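PDB 2J22: fucolectin-related protein from Streptococcus pneumoniae, which probably binds fucose-containing glycans such as blood group antigens, as a calcium-containing carbohydrate-binding module of a pneumococcal virulence factor. Local coordinates for residues Ser13-Thr18 against Val142-Tyr147; Trp60-Ala65 against Lys124-Ser129; Leu70-Ile75 against Ser115-Gly120; Leu86-Ile91 against Leu130-Ile135. All coordinates share one frame; numbering follows the deposited sequence.

Interaction 1: Ser13-Thr18 against Val142-Tyr147; sequences SNIALT and VEVYTY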
# COMPACT_ATOMS: atom_id res chain seq x y z
N SER A 13 4.31 -0.28 -16.75
CA SER A 13 4.80 0.93 -16.10
C SER A 13 4.18 1.10 -14.68
O SER A 13 3.04 0.64 -14.43
CB SER A 13 4.60 2.14 -17.02
OG SER A 13 3.81 3.16 -16.43
N ASN A 14 4.94 1.69 -13.75
CA ASN A 14 4.45 1.89 -12.36
C ASN A 14 3.68 3.17 -12.29
O ASN A 14 4.23 4.26 -12.08
CB ASN A 14 5.60 1.89 -11.37
CG ASN A 14 5.13 1.98 -9.96
OD1 ASN A 14 3.93 1.87 -9.68
ND2 ASN A 14 6.05 2.28 -9.06
N ILE A 15 2.38 3.09 -12.52
CA ILE A 15 1.62 4.34 -12.47
C ILE A 15 1.31 4.83 -11.07
O ILE A 15 0.76 5.92 -10.92
CB ILE A 15 0.31 4.23 -13.26
CG1 ILE A 15 -0.54 3.10 -12.66
CG2 ILE A 15 0.62 4.08 -14.74
CD1 ILE A 15 -2.07 3.32 -12.95
N ALA A 16 1.67 4.08 -10.02
CA ALA A 16 1.52 4.63 -8.65
C ALA A 16 2.28 5.94 -8.42
O ALA A 16 1.85 6.80 -7.60
CB ALA A 16 1.97 3.58 -7.59
N LEU A 17 3.45 6.07 -9.04
CA LEU A 17 4.37 7.18 -8.76
C LEU A 17 3.68 8.55 -8.73
O LEU A 17 3.09 9.00 -9.73
CB LEU A 17 5.53 7.19 -9.75
CG LEU A 17 6.36 5.90 -9.68
CD1 LEU A 17 7.28 5.73 -10.91
CD2 LEU A 17 7.16 5.94 -8.38
N THR A 18 3.74 9.17 -7.55
CA THR A 18 3.22 10.53 -7.31
C THR A 18 1.69 10.68 -7.43
O THR A 18 1.17 11.81 -7.38
CB THR A 18 3.92 11.57 -8.22
OG1 THR A 18 3.27 11.57 -9.50
CG2 THR A 18 5.35 11.19 -8.54
N VAL A 142 4.51 1.01 -2.45
CA VAL A 142 3.38 0.26 -3.07
C VAL A 142 3.47 0.60 -4.56
O VAL A 142 3.37 1.72 -4.95
CB VAL A 142 1.97 0.71 -2.49
CG1 VAL A 142 0.78 0.05 -3.25
CG2 VAL A 142 1.86 0.48 -0.96
N GLU A 143 3.73 -0.37 -5.40
CA GLU A 143 3.82 -0.15 -6.84
C GLU A 143 2.62 -0.77 -7.56
O GLU A 143 2.23 -1.92 -7.29
CB GLU A 143 5.14 -0.74 -7.34
CG GLU A 143 6.38 -0.14 -6.62
CD GLU A 143 7.68 -0.74 -7.12
OE1 GLU A 143 7.62 -1.84 -7.66
OE2 GLU A 143 8.73 -0.07 -7.00
N VAL A 144 2.06 -0.01 -8.49
CA VAL A 144 0.87 -0.43 -9.26
C VAL A 144 1.19 -0.34 -10.78
O VAL A 144 1.33 0.75 -11.34
CB VAL A 144 -0.38 0.40 -8.95
CG1 VAL A 144 -1.63 -0.11 -9.74
CG2 VAL A 144 -0.69 0.46 -7.40
N TYR A 145 1.30 -1.50 -11.40
CA TYR A 145 1.72 -1.69 -12.79
C TYR A 145 0.53 -1.86 -13.77
O TYR A 145 -0.39 -2.66 -13.53
CB TYR A 145 2.59 -2.94 -12.85
CG TYR A 145 3.91 -2.70 -12.17
CD1 TYR A 145 4.95 -2.07 -12.85
CD2 TYR A 145 4.11 -3.04 -10.82
CE1 TYR A 145 6.18 -1.80 -12.23
CE2 TYR A 145 5.36 -2.80 -10.19
CZ TYR A 145 6.36 -2.17 -10.90
OH TYR A 145 7.57 -1.84 -10.32
N THR A 146 0.55 -1.08 -14.85
CA THR A 146 -0.37 -1.31 -15.97
C THR A 146 0.49 -1.48 -17.22
O THR A 146 1.69 -1.18 -17.20
CB THR A 146 -1.37 -0.10 -16.18
OG1 THR A 146 -0.63 1.04 -16.65
CG2 THR A 146 -2.00 0.34 -14.86
N TYR A 147 -0.14 -1.89 -18.31
CA TYR A 147 0.53 -2.12 -19.58
C TYR A 147 0.13 -3.54 -19.93
O TYR A 147 -1.03 -3.80 -20.28
O HOH W 1 5.37 3.47 -6.30

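Interaction 2: Trp60-Ala65 against Lys124-Ser129; sequences WEIDLA and KKVRIS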
# COMPACT_ATOMS: atom_id res chain seq x y z
N TRP A 60 -4.00 2.75 4.57
CA TRP A 60 -3.39 3.63 3.59
C TRP A 60 -4.07 3.43 2.23
O TRP A 60 -4.50 2.31 1.87
CB TRP A 60 -1.87 3.36 3.52
CG TRP A 60 -1.10 3.99 2.40
CD1 TRP A 60 -0.18 4.98 2.52
CD2 TRP A 60 -1.05 3.56 1.04
NE1 TRP A 60 0.40 5.22 1.30
CE2 TRP A 60 -0.10 4.35 0.39
CE3 TRP A 60 -1.70 2.53 0.31
CZ2 TRP A 60 0.16 4.26 -0.98
CZ3 TRP A 60 -1.41 2.39 -1.05
CH2 TRP A 60 -0.50 3.27 -1.69
N GLU A 61 -4.17 4.50 1.46
CA GLU A 61 -4.91 4.44 0.20
C GLU A 61 -4.25 5.25 -0.90
O GLU A 61 -3.65 6.32 -0.63
CB GLU A 61 -6.28 5.07 0.41
CG GLU A 61 -7.31 4.67 -0.60
CD GLU A 61 -8.64 5.10 -0.08
OE1 GLU A 61 -8.94 6.32 -0.20
OE2 GLU A 61 -9.31 4.24 0.49
N ILE A 62 -4.42 4.77 -2.14
CA ILE A 62 -3.91 5.45 -3.34
C ILE A 62 -5.06 5.60 -4.34
O ILE A 62 -5.85 4.67 -4.53
CB ILE A 62 -2.74 4.69 -3.96
CG1 ILE A 62 -2.17 5.49 -5.15
CG2 ILE A 62 -3.16 3.23 -4.35
CD1 ILE A 62 -0.94 4.91 -5.77
N ASP A 63 -5.17 6.82 -4.89
CA ASP A 63 -6.18 7.19 -5.90
C ASP A 63 -5.43 7.27 -7.23
O ASP A 63 -4.54 8.10 -7.39
CB ASP A 63 -6.85 8.54 -5.56
CG ASP A 63 -8.06 8.91 -6.51
OD1 ASP A 63 -8.31 8.26 -7.53
OD2 ASP A 63 -8.84 9.83 -6.26
N LEU A 64 -5.74 6.34 -8.14
CA LEU A 64 -5.08 6.29 -9.46
C LEU A 64 -5.58 7.37 -10.46
O LEU A 64 -5.03 7.47 -11.55
CB LEU A 64 -5.22 4.90 -10.10
CG LEU A 64 -4.64 3.72 -9.30
CD1 LEU A 64 -5.05 2.45 -10.00
CD2 LEU A 64 -3.07 3.82 -9.17
N ALA A 65 -6.59 8.16 -10.07
CA ALA A 65 -7.04 9.36 -10.83
C ALA A 65 -8.05 9.03 -11.95
O ALA A 65 -8.91 9.88 -12.30
CB ALA A 65 -5.86 10.15 -11.41
N LYS A 124 -9.79 1.94 -9.63
CA LYS A 124 -9.33 3.32 -9.53
C LYS A 124 -8.59 3.66 -8.22
O LYS A 124 -7.86 4.68 -8.16
CB LYS A 124 -10.51 4.28 -9.73
CG LYS A 124 -10.22 5.72 -9.34
CD LYS A 124 -11.05 6.59 -10.19
CE LYS A 124 -11.17 7.97 -9.67
NZ LYS A 124 -9.88 8.58 -9.70
N LYS A 125 -8.81 2.81 -7.21
CA LYS A 125 -8.28 3.05 -5.86
C LYS A 125 -7.87 1.75 -5.19
O LYS A 125 -8.54 0.71 -5.36
CB LYS A 125 -9.34 3.71 -4.93
CG LYS A 125 -9.56 5.16 -5.17
CD LYS A 125 -10.47 5.74 -4.07
CE LYS A 125 -10.88 7.18 -4.44
NZ LYS A 125 -11.93 7.64 -3.51
N VAL A 126 -6.81 1.85 -4.36
CA VAL A 126 -6.30 0.67 -3.67
C VAL A 126 -6.06 1.10 -2.21
O VAL A 126 -5.44 2.18 -1.95
CB VAL A 126 -4.98 0.11 -4.28
CG1 VAL A 126 -4.58 -1.22 -3.52
CG2 VAL A 126 -5.06 -0.22 -5.79
N ARG A 127 -6.60 0.30 -1.28
CA ARG A 127 -6.52 0.51 0.16
C ARG A 127 -5.80 -0.68 0.76
O ARG A 127 -6.06 -1.86 0.39
CB ARG A 127 -7.89 0.50 0.72
CG ARG A 127 -8.00 0.97 2.18
CD ARG A 127 -9.01 2.11 2.19
NE ARG A 127 -9.59 2.16 3.44
CZ ARG A 127 -10.09 3.24 4.02
NH1 ARG A 127 -10.14 4.43 3.44
NH2 ARG A 127 -10.56 3.07 5.21
N ILE A 128 -4.86 -0.41 1.66
CA ILE A 128 -4.26 -1.52 2.42
C ILE A 128 -4.72 -1.22 3.86
O ILE A 128 -4.50 -0.10 4.33
CB ILE A 128 -2.72 -1.45 2.28
CG1 ILE A 128 -2.26 -1.78 0.84
CG2 ILE A 128 -2.10 -2.44 3.32
CD1 ILE A 128 -0.78 -1.57 0.59
N SER A 129 -5.34 -2.17 4.57
CA SER A 129 -5.93 -1.91 5.89
C SER A 129 -5.62 -3.07 6.80
O SER A 129 -5.99 -4.25 6.48
CB SER A 129 -7.48 -1.75 5.78
OG SER A 129 -8.10 -1.26 6.99

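Interaction 3: Leu70-Ile75 against Ser115-Gly120; sequences LEKLII and SIDLKG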
# COMPACT_ATOMS: atom_id res chain seq x y z
N LEU A 70 -5.29 -3.13 -14.21
CA LEU A 70 -4.23 -3.35 -13.25
C LEU A 70 -3.60 -4.69 -13.51
O LEU A 70 -4.29 -5.69 -13.45
CB LEU A 70 -4.78 -3.30 -11.81
CG LEU A 70 -5.62 -2.04 -11.50
CD1 LEU A 70 -6.27 -2.08 -10.11
CD2 LEU A 70 -4.77 -0.79 -11.68
N GLU A 71 -2.27 -4.72 -13.72
CA GLU A 71 -1.56 -5.96 -14.05
C GLU A 71 -0.95 -6.56 -12.81
O GLU A 71 -1.06 -7.76 -12.57
CB GLU A 71 -0.42 -5.77 -15.07
CG GLU A 71 -0.87 -5.19 -16.39
CD GLU A 71 -1.93 -6.06 -17.02
OE1 GLU A 71 -1.73 -7.32 -16.98
OE2 GLU A 71 -2.95 -5.48 -17.52
N LYS A 72 -0.30 -5.71 -12.00
CA LYS A 72 0.48 -6.23 -10.89
C LYS A 72 0.42 -5.20 -9.78
O LYS A 72 0.39 -3.98 -10.06
CB LYS A 72 1.95 -6.43 -11.37
CG LYS A 72 2.89 -7.26 -10.41
CD LYS A 72 4.32 -7.04 -10.89
CE LYS A 72 5.04 -8.28 -11.34
NZ LYS A 72 6.36 -7.82 -11.95
N LEU A 73 0.41 -5.70 -8.55
CA LEU A 73 0.64 -4.86 -7.36
C LEU A 73 1.89 -5.41 -6.62
O LEU A 73 1.99 -6.63 -6.37
CB LEU A 73 -0.60 -4.82 -6.46
CG LEU A 73 -0.50 -4.38 -5.00
CD1 LEU A 73 -0.28 -2.88 -4.98
CD2 LEU A 73 -1.87 -4.74 -4.38
N ILE A 74 2.86 -4.52 -6.33
CA ILE A 74 3.95 -4.91 -5.45
C ILE A 74 4.02 -3.98 -4.16
O ILE A 74 3.93 -2.73 -4.24
CB ILE A 74 5.33 -5.01 -6.21
CG1 ILE A 74 5.22 -5.67 -7.58
CG2 ILE A 74 6.32 -5.80 -5.38
CD1 ILE A 74 6.59 -5.71 -8.40
N ILE A 75 4.01 -4.63 -3.00
CA ILE A 75 4.09 -3.96 -1.69
C ILE A 75 5.45 -4.29 -1.04
O ILE A 75 5.83 -5.45 -0.93
CB ILE A 75 2.94 -4.43 -0.77
CG1 ILE A 75 1.59 -3.92 -1.31
CG2 ILE A 75 3.15 -3.99 0.71
CD1 ILE A 75 0.46 -4.89 -1.04
N SER A 115 4.17 -9.71 -4.12
CA SER A 115 3.73 -9.39 -5.46
C SER A 115 2.38 -10.04 -5.67
O SER A 115 2.16 -11.17 -5.25
CB SER A 115 4.76 -9.85 -6.51
OG SER A 115 4.66 -9.08 -7.71
N ILE A 116 1.45 -9.30 -6.27
CA ILE A 116 0.13 -9.84 -6.58
C ILE A 116 -0.16 -9.58 -8.04
O ILE A 116 -0.08 -8.43 -8.49
CB ILE A 116 -0.93 -9.14 -5.72
CG1 ILE A 116 -0.60 -9.27 -4.22
CG2 ILE A 116 -2.31 -9.67 -6.07
CD1 ILE A 116 -1.41 -10.29 -3.46
N ASP A 117 -0.49 -10.61 -8.82
CA ASP A 117 -0.85 -10.37 -10.21
C ASP A 117 -2.34 -10.07 -10.17
O ASP A 117 -3.05 -10.62 -9.35
CB ASP A 117 -0.55 -11.57 -11.13
CG ASP A 117 0.94 -11.67 -11.52
OD1 ASP A 117 1.65 -10.64 -11.64
OD2 ASP A 117 1.49 -12.78 -11.76
N LEU A 118 -2.80 -9.12 -10.98
CA LEU A 118 -4.20 -8.74 -10.89
C LEU A 118 -4.89 -9.05 -12.20
O LEU A 118 -6.09 -8.79 -12.36
CB LEU A 118 -4.34 -7.23 -10.56
CG LEU A 118 -3.98 -6.90 -9.10
CD1 LEU A 118 -3.97 -5.37 -8.84
CD2 LEU A 118 -4.85 -7.66 -8.06
N LYS A 119 -4.10 -9.56 -13.14
CA LYS A 119 -4.55 -9.84 -14.52
C LYS A 119 -5.51 -8.85 -15.20
O LYS A 119 -6.55 -9.27 -15.71
CB LYS A 119 -5.18 -11.24 -14.57
CG LYS A 119 -4.50 -12.25 -13.68
CD LYS A 119 -4.08 -13.43 -14.53
CE LYS A 119 -2.61 -13.64 -14.46
NZ LYS A 119 -2.42 -15.11 -14.37
N GLY A 120 -5.19 -7.55 -15.20
CA GLY A 120 -6.03 -6.57 -15.89
C GLY A 120 -7.35 -6.19 -15.20
O GLY A 120 -8.20 -5.48 -15.78
O HOH W 2 -1.40 -10.00 -13.89

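Interaction 4: Leu86-Ile91 against Leu130-Ile135; sequences LSNFDI and LRSAGI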
# COMPACT_ATOMS: atom_id res chain seq x y z
N LEU A 86 3.27 -5.52 9.33
CA LEU A 86 2.59 -5.67 8.02
C LEU A 86 2.20 -7.15 7.93
O LEU A 86 2.89 -7.98 7.30
CB LEU A 86 3.46 -5.29 6.82
CG LEU A 86 2.77 -5.29 5.43
CD1 LEU A 86 1.48 -4.42 5.38
CD2 LEU A 86 3.69 -4.86 4.30
N SER A 87 1.10 -7.47 8.59
CA SER A 87 0.64 -8.87 8.64
C SER A 87 -0.85 -8.83 8.93
O SER A 87 -1.34 -7.81 9.41
CB SER A 87 1.34 -9.62 9.76
OG SER A 87 0.94 -9.12 11.04
N ASN A 88 -1.57 -9.91 8.65
CA ASN A 88 -3.03 -9.98 8.90
C ASN A 88 -3.72 -8.76 8.35
O ASN A 88 -4.32 -7.98 9.11
CB ASN A 88 -3.31 -10.12 10.42
CG ASN A 88 -4.82 -10.23 10.75
OD1 ASN A 88 -5.65 -10.59 9.89
ND2 ASN A 88 -5.18 -9.91 11.99
N PHE A 89 -3.62 -8.58 7.02
CA PHE A 89 -4.14 -7.37 6.42
C PHE A 89 -4.98 -7.60 5.20
O PHE A 89 -4.94 -8.64 4.61
CB PHE A 89 -3.03 -6.28 6.18
CG PHE A 89 -2.01 -6.63 5.14
CD1 PHE A 89 -2.19 -6.26 3.81
CD2 PHE A 89 -0.84 -7.34 5.50
CE1 PHE A 89 -1.21 -6.59 2.78
CE2 PHE A 89 0.10 -7.65 4.56
CZ PHE A 89 -0.04 -7.29 3.19
N ASP A 90 -5.76 -6.59 4.81
CA ASP A 90 -6.49 -6.70 3.57
C ASP A 90 -6.01 -5.69 2.55
O ASP A 90 -5.67 -4.52 2.90
CB ASP A 90 -7.97 -6.43 3.83
CG ASP A 90 -8.63 -7.53 4.59
OD1 ASP A 90 -8.34 -8.75 4.33
OD2 ASP A 90 -9.47 -7.26 5.45
N ILE A 91 -6.00 -6.14 1.30
CA ILE A 91 -5.84 -5.29 0.12
C ILE A 91 -7.23 -5.22 -0.50
O ILE A 91 -7.81 -6.27 -0.80
CB ILE A 91 -4.85 -5.95 -0.88
CG1 ILE A 91 -3.48 -6.17 -0.22
CG2 ILE A 91 -4.79 -5.17 -2.23
CD1 ILE A 91 -2.47 -6.92 -1.05
N LEU A 130 -5.02 -2.77 7.97
CA LEU A 130 -4.62 -3.82 8.92
C LEU A 130 -5.88 -4.37 9.64
O LEU A 130 -6.81 -3.59 9.89
CB LEU A 130 -3.64 -3.21 9.94
CG LEU A 130 -2.31 -2.67 9.39
CD1 LEU A 130 -1.37 -2.15 10.53
CD2 LEU A 130 -1.53 -3.69 8.58
N ARG A 131 -5.96 -5.68 9.90
CA ARG A 131 -7.11 -6.23 10.62
C ARG A 131 -6.95 -6.31 12.16
O ARG A 131 -7.94 -6.44 12.87
CB ARG A 131 -7.53 -7.60 10.05
CG ARG A 131 -8.26 -7.50 8.72
CD ARG A 131 -9.59 -6.67 8.73
NE ARG A 131 -10.79 -7.44 9.13
CZ ARG A 131 -11.31 -8.46 8.41
NH1 ARG A 131 -10.74 -8.83 7.26
NH2 ARG A 131 -12.39 -9.10 8.85
N SER A 132 -5.71 -6.18 12.65
CA SER A 132 -5.45 -5.94 14.08
C SER A 132 -5.42 -4.48 14.42
O SER A 132 -4.51 -3.73 13.96
CB SER A 132 -4.13 -6.61 14.53
OG SER A 132 -4.04 -7.93 13.99
N ALA A 133 -6.44 -4.05 15.19
CA ALA A 133 -6.50 -2.68 15.69
C ALA A 133 -5.29 -2.38 16.61
O ALA A 133 -4.81 -3.26 17.35
CB ALA A 133 -7.81 -2.47 16.50
N GLY A 134 -4.84 -1.14 16.55
CA GLY A 134 -3.82 -0.63 17.47
C GLY A 134 -2.45 -0.68 16.87
O GLY A 134 -1.48 -0.27 17.53
N ILE A 135 -2.34 -1.21 15.65
CA ILE A 135 -1.03 -1.44 15.04
C ILE A 135 -0.84 -0.36 13.99
O ILE A 135 -1.76 -0.09 13.22
CB ILE A 135 -0.90 -2.87 14.42
CG1 ILE A 135 -1.39 -4.00 15.37
CG2 ILE A 135 0.52 -3.08 13.85
CD1 ILE A 135 -0.50 -4.27 16.61
O HOH W 3 -2.91 -6.38 11.39

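Interaction 1: Ser13-Thr18 against Val142-Tyr147
Ser13 and Thr146 form an antiparallel hydrogen-bonded pair where the two ends of this beta-sandwich module meet, Ser13 N giving its hydrogen to Thr146 O at 2.8 Å and Thr146 N returning one to Ser13 O. The pairing lasts one residue more, to Asn14 beside Tyr145; there the short strand peels away and an Asx turn takes over. Asn14 OD1 is gripped twice, by Val144 N across the contact at 2.9 Å and by Ala16 N within the turn at 3.2 Å, the two donors coming from opposite faces of the amide plane. With CG anti to the backbone N (chi1 -176°), OD1 takes the hydrogen of Val144 N that a regular ladder would give to Ile15 O. Ile15 N adds a weak bond to Val144 O, and Ile15 CD1 rests on Thr146 CG2 at 3.5 Å, the side chains crossing at about a right angle. Farther out, Glu143 and Tyr145 bond strand 67-77 on the other edge of their strand, and Val142 packs on its Leu73. Tyr145 OH bonds Glu143 OE1, and Asn14 ND2 lies against CG of that glutamate. A water completes the link, accepting from Asn14 ND2 at 3.1 Å and donating to Val142 O at 3.0 Å.

Interaction 2: Trp60-Ala65 against Lys124-Ser129
Asp63 OD1 is gripped by two donors: Lys124 NZ, at 2.7 Å, approaches on the syn lone pair to make a salt bridge, and Ala65 N, at 3.1 Å, comes from above the carboxylate plane to close an Asx turn. One oxygen thus pins both the corner after Leu64 and the lysine across from it. Lys124 runs outstretched and bends only at its last torsion (chi4 65°), which swings the ammonium over to the aspartate. Between the strands, which run antiparallel at 173°, the backbone ladder is regular: Trp60 and Ile128 exchange two bonds, Ile62 and Val126 two more, and Leu64 N reaches Lys124 O at 2.7 Å. On the face bearing Trp60, Ile62, Val126 and Ile128 the contacts are apolar. Ile62 and Val126 lie side by side, CG2 of the isoleucine 3.6 Å from CB of the valine, and Trp60 CE3 stands 4.2 Å from Ile128 CD1. Beyond them Val142 and Leu139 of strand 139-146 pack on Trp60 and Ile128. The face of Glu61, Asp63, Lys125 and Arg127 is charged instead: Glu61 OE1 bridges to Arg22 NE and its OE2, less certainly, to Arg127, while Lys125 NZ is bridged to Asp98. Lys124 and Lys125 face Tyr94 as a classic beta bulge. With strand 20-23 outside one and 89-94 outside the other, these are inner strands of the galactose-binding-domain beta-sandwich, their apolar face turned to the opposing sheet.

Interaction 3: Leu70-Ile75 against Ser115-Gly120
Leu73 and Ile116 pair in antiparallel fashion through two backbone hydrogen bonds, Leu73 N to Ile116 O at 2.8 Å and Ile116 N to Leu73 O at 2.7 Å. Toward Leu70 the ladder is distorted. Glu71 and Lys72 both face Tyr145 of the adjoining strand, a classic beta bulge, and Glu71 O takes the hydrogen of Leu118 N from well above its carbonyl plane although the N-H points straight at it (171°). The same Glu71 O receives a second hydrogen from a water, at 2.6 Å, that in turn accepts from Lys119 N and so ties in the corner. Gly120 N makes a weak bond to Leu70 O; the positive phi of Gly120 goes with the corner there. Apolar contacts gather on the buried side: Leu118 CD1 lies against Leu70 CB at 3.7 Å and approaches Leu73 CB at 4.2 Å. The other side, Ile74 apart, is polar. Lys72 and Asp117 lie alongside each other and point the same way, but at 5.5 Å Lys72 NZ is too far from Asp117 OD1 for a salt bridge, so any attraction is probably weak. Ser115 OG rests against the chains of Ile74 and Lys72, 3.5 Å from Ile74 CG1. Strand 70-75 lies between this partner and strand 139-146, while its leucines, with Ile116 and Leu118, pack onto strands 89-94 and 100-108 of the opposing sheet.

Interaction 4: Leu86-Ile91 against Leu130-Ile135
A G1 beta bulge at Asn88 and Phe89, both facing Ile106, lies near the beginning of strand 89-94, and there Phe89 meets Leu130 in a non-hydrogen-bonded antiparallel pair, with Leu130 CD2 on Phe89 CB at 3.8 Å. At Leu130 strand 125-130 runs into a loop that makes a type II turn at Ser132-Ile135. Next to the pair Arg131 N bonds Asn88 O at 2.9 Å. The Asn88 amide extends over the loop: its ND2 gives a hydrogen to Ser132 OG at 3.0 Å, and its OD1 lies against Arg131 CB. A water lies within bonding distance of Ser87 O and accepts from Ser132 N at 3.1 Å. Arg131 folds back on itself, bent at chi2 and chi3 (-60° and -86°), to bring NH1 to the syn lone pair of Asp90 OD2 at 2.7 Å. The carboxylate and guanidinium planes are turned 42° apart, and a single nitrogen makes the bridge. Asp90 OD1 is held by His105 ND1 of strand 100-108. The buried carboxylate, fixed at both oxygens, joins the loop and two strands through one group; the arginine probably balances its charge and would favour the ionised form.

Near the N terminus, residues 13-18 meet 142-147 near the C terminus, so interaction 1 closes almost the whole chain into one loop that contains the other three. Interaction 2 joins 60-65 to 124-129, and interaction 3, between 70-75 and 115-120, lies wholly within that span. Interaction 4 starts at 86-91, inside both, but ends at 130-135, beyond them, and so crosses interactions 2 and 3. Interactions 1 and 3 share one sheet, where strands 139-146 and 67-77 are neighbours; interactions 2 and 4 share the other, through strands 125-130 and 89-94. Packing of Leu64 on Leu70, and of Ile75 on Ile91, fastens the two sheets together.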